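Local coordinates for increased sodium tolerance protein 1 (Saccharomyces cerevisiae, PDB 3GGY), which regulates recruitment of the ATPase VPS4 to ESCRT-III during cargo sorting at the multivesicular body, the chain here being its ESCRT-III-like N-terminal domain, at residues I65-E68 with L69-L73; V41-L44 with L45-N48. One frame throughout, in Å; residues are numbered along the deposited sequence.

Overall arrangement
The two contacts lie on the consecutive long helices of an ESCRT-III-like hairpin. Contact 2 (41-44 with 45-48) is where helix 8-46 ends and the chain turns back; contact 1 (65-68 with 69-73) is well inside the returning helix 50-82. Their centres are about 28 Å apart and their nearest atoms about 13 Å, so they do not touch. The centre of contact 1 lies about 3 Å, and that of contact 2 about 29 Å, from the centre of the chain, one near the middle and the other toward an end of the elongated domain. One continues a regular helix, whereas the other stops one; helix 50-82 carries contact 1 and meets Val41 and Leu45 of contact 2 from outside.

Contact 1. Residues I65-E68 with L69-L73; sequences IHIE and LLEIL
Within a regular turn of helix 50-82, the imidazole of His66 lies beside the branched ends of Leu69 and Leu70, three and four residues on, on adjoining sides of one turn. CG anti to the backbone N (chi1 -170°) sends the ring to these neighbours: ND1 is 4.0 Å from Leu69 CD2, and NE2 is 4.1 Å from Leu70 CD2. Both leucines meet the ring obliquely. A histidine suits the place because its flat ring lets methyls pack against it at van der Waals distance while NE2 still reaches Glu121 in a hydrogen bond.

Backbone bonds from Leu69, Leu70, Glu71 and Ile72 to the carbonyls four residues earlier hold the turn; Leu70 N to His66 O, at 3.0 Å, is the straightest of them (163°). This is the second long helix of the ESCRT-III-like hairpin, and Leu70 reaches back to Gln27 and Gln30 of helix 8-46, while Leu69 meets Ile155 of helix 153-159.

Glu71 leans its chain back over the preceding turn, CG 3.1 Å from Ile67 O, OE1 3.6 Å from Glu68 CA and OE2 4.0 Å from Ile67 CG2. An alanine here would remove the chain and carboxylate lying along the turn, probably leaving Ile67 CG2 and Gln27 without that neighbour. Glu68 sends its own acid away from that of Glu71, into a salt bridge through OE1 with Lys158.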
loop_
_atom_site.group_PDB
_atom_site.type_symbol
_atom_site.label_atom_id
_atom_site.label_comp_id
_atom_site.label_asym_id
_atom_site.label_seq_id
_atom_site.Cartn_x
_atom_site.Cartn_y
_atom_site.Cartn_z
ATOM N N ILE A 65 5.443 2.438 -5.623
ATOM C CA ILE A 65 3.986 2.523 -5.569
ATOM C C ILE A 65 3.480 1.759 -4.340
ATOM O O ILE A 65 2.556 2.201 -3.651
ATOM C CB ILE A 65 3.352 1.933 -6.856
ATOM C CG1 ILE A 65 3.654 2.848 -8.046
ATOM C CG2 ILE A 65 1.835 1.792 -6.682
ATOM C CD1 ILE A 65 3.299 2.248 -9.384
ATOM N N HIS A 66 4.100 0.620 -4.056
ATOM C CA HIS A 66 3.702 -0.186 -2.911
ATOM C C HIS A 66 3.984 0.563 -1.612
ATOM O O HIS A 66 3.216 0.478 -0.663
ATOM C CB HIS A 66 4.443 -1.519 -2.908
ATOM C CG HIS A 66 3.908 -2.497 -1.908
ATOM N ND1 HIS A 66 2.694 -3.132 -2.068
ATOM C CD2 HIS A 66 4.414 -2.936 -0.732
ATOM C CE1 HIS A 66 2.477 -3.926 -1.032
ATOM N NE2 HIS A 66 3.506 -3.825 -0.207
ATOM N N ILE A 67 5.091 1.298 -1.565
ATOM C CA ILE A 67 5.399 2.063 -0.363
ATOM C C ILE A 67 4.321 3.130 -0.162
ATOM O O ILE A 67 3.898 3.384 0.961
ATOM C CB ILE A 67 6.788 2.733 -0.470
ATOM C CG1 ILE A 67 7.879 1.668 -0.335
ATOM C CG2 ILE A 67 6.937 3.799 0.609
ATOM C CD1 ILE A 67 9.254 2.141 -0.764
ATOM N N GLU A 68 3.868 3.743 -1.255
ATOM C CA GLU A 68 2.818 4.753 -1.170
ATOM C C GLU A 68 1.547 4.102 -0.620
ATOM O O GLU A 68 0.820 4.706 0.168
ATOM C CB GLU A 68 2.533 5.343 -2.549
ATOM C CG GLU A 68 3.735 6.023 -3.177
ATOM C CD GLU A 68 3.411 6.670 -4.510
ATOM O OE1 GLU A 68 2.794 5.998 -5.365
ATOM O OE2 GLU A 68 3.781 7.848 -4.703
ATOM N N LEU A 69 1.273 2.872 -1.046
ATOM C CA LEU A 69 0.090 2.163 -0.558
ATOM C C LEU A 69 0.194 2.012 0.952
ATOM O O LEU A 69 -0.756 2.296 1.679
ATOM C CB LEU A 69 -0.024 0.772 -1.204
ATOM C CG LEU A 69 -1.078 -0.201 -0.648
ATOM C CD1 LEU A 69 -2.480 0.353 -0.868
ATOM C CD2 LEU A 69 -0.928 -1.570 -1.338
ATOM N N LEU A 70 1.354 1.566 1.425
ATOM C CA LEU A 70 1.568 1.384 2.859
ATOM C C LEU A 70 1.361 2.681 3.637
ATOM O O LEU A 70 0.824 2.659 4.741
ATOM C CB LEU A 70 2.977 0.844 3.128
ATOM C CG LEU A 70 3.310 -0.517 2.513
ATOM C CD1 LEU A 70 4.724 -0.934 2.932
ATOM C CD2 LEU A 70 2.301 -1.555 2.976
ATOM N N GLU A 71 1.785 3.806 3.067
ATOM C CA GLU A 71 1.623 5.093 3.740
ATOM C C GLU A 71 0.143 5.426 3.896
ATOM O O GLU A 71 -0.292 5.898 4.949
ATOM C CB GLU A 71 2.321 6.197 2.943
ATOM C CG GLU A 71 3.806 5.929 2.728
ATOM C CD GLU A 71 4.484 6.976 1.863
ATOM O OE1 GLU A 71 3.844 7.464 0.907
ATOM O OE2 GLU A 71 5.664 7.295 2.129
ATOM N N ILE A 72 -0.631 5.168 2.851
ATOM C CA ILE A 72 -2.059 5.442 2.891
ATOM C C ILE A 72 -2.755 4.509 3.890
ATOM O O ILE A 72 -3.609 4.935 4.672
ATOM C CB ILE A 72 -2.687 5.267 1.491
ATOM C CG1 ILE A 72 -2.030 6.236 0.507
ATOM C CG2 ILE A 72 -4.194 5.492 1.567
ATOM C CD1 ILE A 72 -2.330 5.941 -0.953
ATOM N N LEU A 73 -2.387 3.233 3.877
ATOM C CA LEU A 73 -3.011 2.288 4.792
ATOM C C LEU A 73 -2.719 2.655 6.245
ATOM O O LEU A 73 -3.566 2.467 7.125
ATOM C CB LEU A 73 -2.538 0.860 4.492
ATOM C CG LEU A 73 -2.915 0.317 3.108
ATOM C CD1 LEU A 73 -2.374 -1.109 2.978
ATOM C CD2 LEU A 73 -4.439 0.342 2.918
#

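Contact 2. Residues V41-L44 with L45-N48; sequences VAQL and LLTN
Gln43 bends forward, toward the C-terminal end of the helix, its amide reaching Leu46 with one atom and Thr47 with the other. CG stands anti to the backbone N (chi1 -174°) and the chain bends at chi2 (54°), which brings OE1 to 3.9 Å from Leu46 CD1 and NE2 to 3.7 Å from Thr47 CG2. Gln43 and Leu46 cross at about a right angle, Gln43 and Thr47 obliquely; both are van der Waals contacts, in which the long, flexible glutamine lays its amide beside methyl groups at an exposed surface.

Thr47 turns its two branches to different tasks. The methyl meets Gln43, while OG1, placed between the backbone N and the carbonyl carbon (chi1 53°), sits close to two carbonyls: 2.9 Å from Gln43 O and 3.2 Å from Leu44 O. Thr47 N bonds to the same two oxygens, but weakly in both cases. A threonine fits here because its short side chain holds the hydroxyl beside carbonyls whose bonds to Thr47 N are only weak.

The helix closes in a Schellman motif: Asn48, with positive phi (61°), is the C-prime residue, and Asn48 N bonds to Leu45 O at 3.1 Å while Lys49 N pairs with Leu44 O. Asparagine tolerates this left-handed conformation better than most residues, and the turn leads directly into helix 50-82. Before it, CG1 of Val41 and CD1 of Leu45 lie 4.4 Å apart in an apolar contact, and the two side chains touch that helix at Val57 and Ala53 respectively.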
loop_
_atom_site.group_PDB
_atom_site.type_symbol
_atom_site.label_atom_id
_atom_site.label_comp_id
_atom_site.label_asym_id
_atom_site.label_seq_id
_atom_site.Cartn_x
_atom_site.Cartn_y
_atom_site.Cartn_z
ATOM N N VAL A 41 20.919 0.103 -9.685
ATOM C CA VAL A 41 20.575 0.427 -11.065
ATOM C C VAL A 41 21.725 1.268 -11.618
ATOM O O VAL A 41 22.151 1.087 -12.753
ATOM C CB VAL A 41 19.264 1.247 -11.156
ATOM C CG1 VAL A 41 19.094 1.825 -12.559
ATOM C CG2 VAL A 41 18.074 0.358 -10.826
ATOM N N ALA A 42 22.229 2.182 -10.796
ATOM C CA ALA A 42 23.330 3.043 -11.209
ATOM C C ALA A 42 24.550 2.202 -11.559
ATOM O O ALA A 42 25.240 2.476 -12.539
ATOM C CB ALA A 42 23.672 4.029 -10.095
ATOM N N GLN A 43 24.806 1.170 -10.759
ATOM C CA GLN A 43 25.948 0.292 -10.991
ATOM C C GLN A 43 25.767 -0.497 -12.288
ATOM O O GLN A 43 26.733 -0.751 -13.004
ATOM C CB GLN A 43 26.132 -0.656 -9.799
ATOM C CG GLN A 43 27.387 -1.520 -9.849
ATOM C CD GLN A 43 28.663 -0.713 -10.047
ATOM O OE1 GLN A 43 28.831 0.363 -9.472
ATOM N NE2 GLN A 43 29.577 -1.243 -10.854
ATOM N N LEU A 44 24.532 -0.890 -12.585
ATOM C CA LEU A 44 24.246 -1.613 -13.818
ATOM C C LEU A 44 24.518 -0.703 -15.008
ATOM O O LEU A 44 25.039 -1.149 -16.032
ATOM C CB LEU A 44 22.786 -2.079 -13.849
ATOM C CG LEU A 44 22.429 -3.224 -12.899
ATOM C CD1 LEU A 44 20.915 -3.394 -12.835
ATOM C CD2 LEU A 44 23.097 -4.501 -13.381
ATOM N N LEU A 45 24.179 0.575 -14.870
ATOM C CA LEU A 45 24.407 1.526 -15.950
ATOM C C LEU A 45 25.898 1.720 -16.186
ATOM O O LEU A 45 26.351 1.737 -17.330
ATOM C CB LEU A 45 23.749 2.874 -15.634
ATOM C CG LEU A 45 22.216 2.871 -15.558
ATOM C CD1 LEU A 45 21.724 4.226 -15.070
ATOM C CD2 LEU A 45 21.629 2.535 -16.923
ATOM N N LEU A 46 26.658 1.861 -15.103
ATOM C CA LEU A 46 28.101 2.054 -15.209
ATOM C C LEU A 46 28.782 0.883 -15.905
ATOM O O LEU A 46 29.846 1.051 -16.514
ATOM C CB LEU A 46 28.727 2.240 -13.821
ATOM C CG LEU A 46 28.329 3.485 -13.024
ATOM C CD1 LEU A 46 29.096 3.502 -11.708
ATOM C CD2 LEU A 46 28.631 4.744 -13.832
ATOM N N THR A 47 28.174 -0.299 -15.813
ATOM C CA THR A 47 28.738 -1.495 -16.428
ATOM C C THR A 47 28.058 -1.934 -17.725
ATOM O O THR A 47 28.168 -3.090 -18.135
ATOM C CB THR A 47 28.762 -2.687 -15.433
ATOM O OG1 THR A 47 27.458 -2.892 -14.872
ATOM C CG2 THR A 47 29.746 -2.411 -14.316
ATOM N N ASN A 48 27.351 -1.004 -18.359
ATOM C CA ASN A 48 26.688 -1.248 -19.636
ATOM C C ASN A 48 25.613 -2.331 -19.665
ATOM O O ASN A 48 25.346 -2.901 -20.721
ATOM C CB ASN A 48 27.746 -1.570 -20.700
ATOM C CG ASN A 48 28.808 -0.484 -20.822
ATOM O OD1 ASN A 48 29.912 -0.736 -21.308
ATOM N ND2 ASN A 48 28.476 0.729 -20.396
#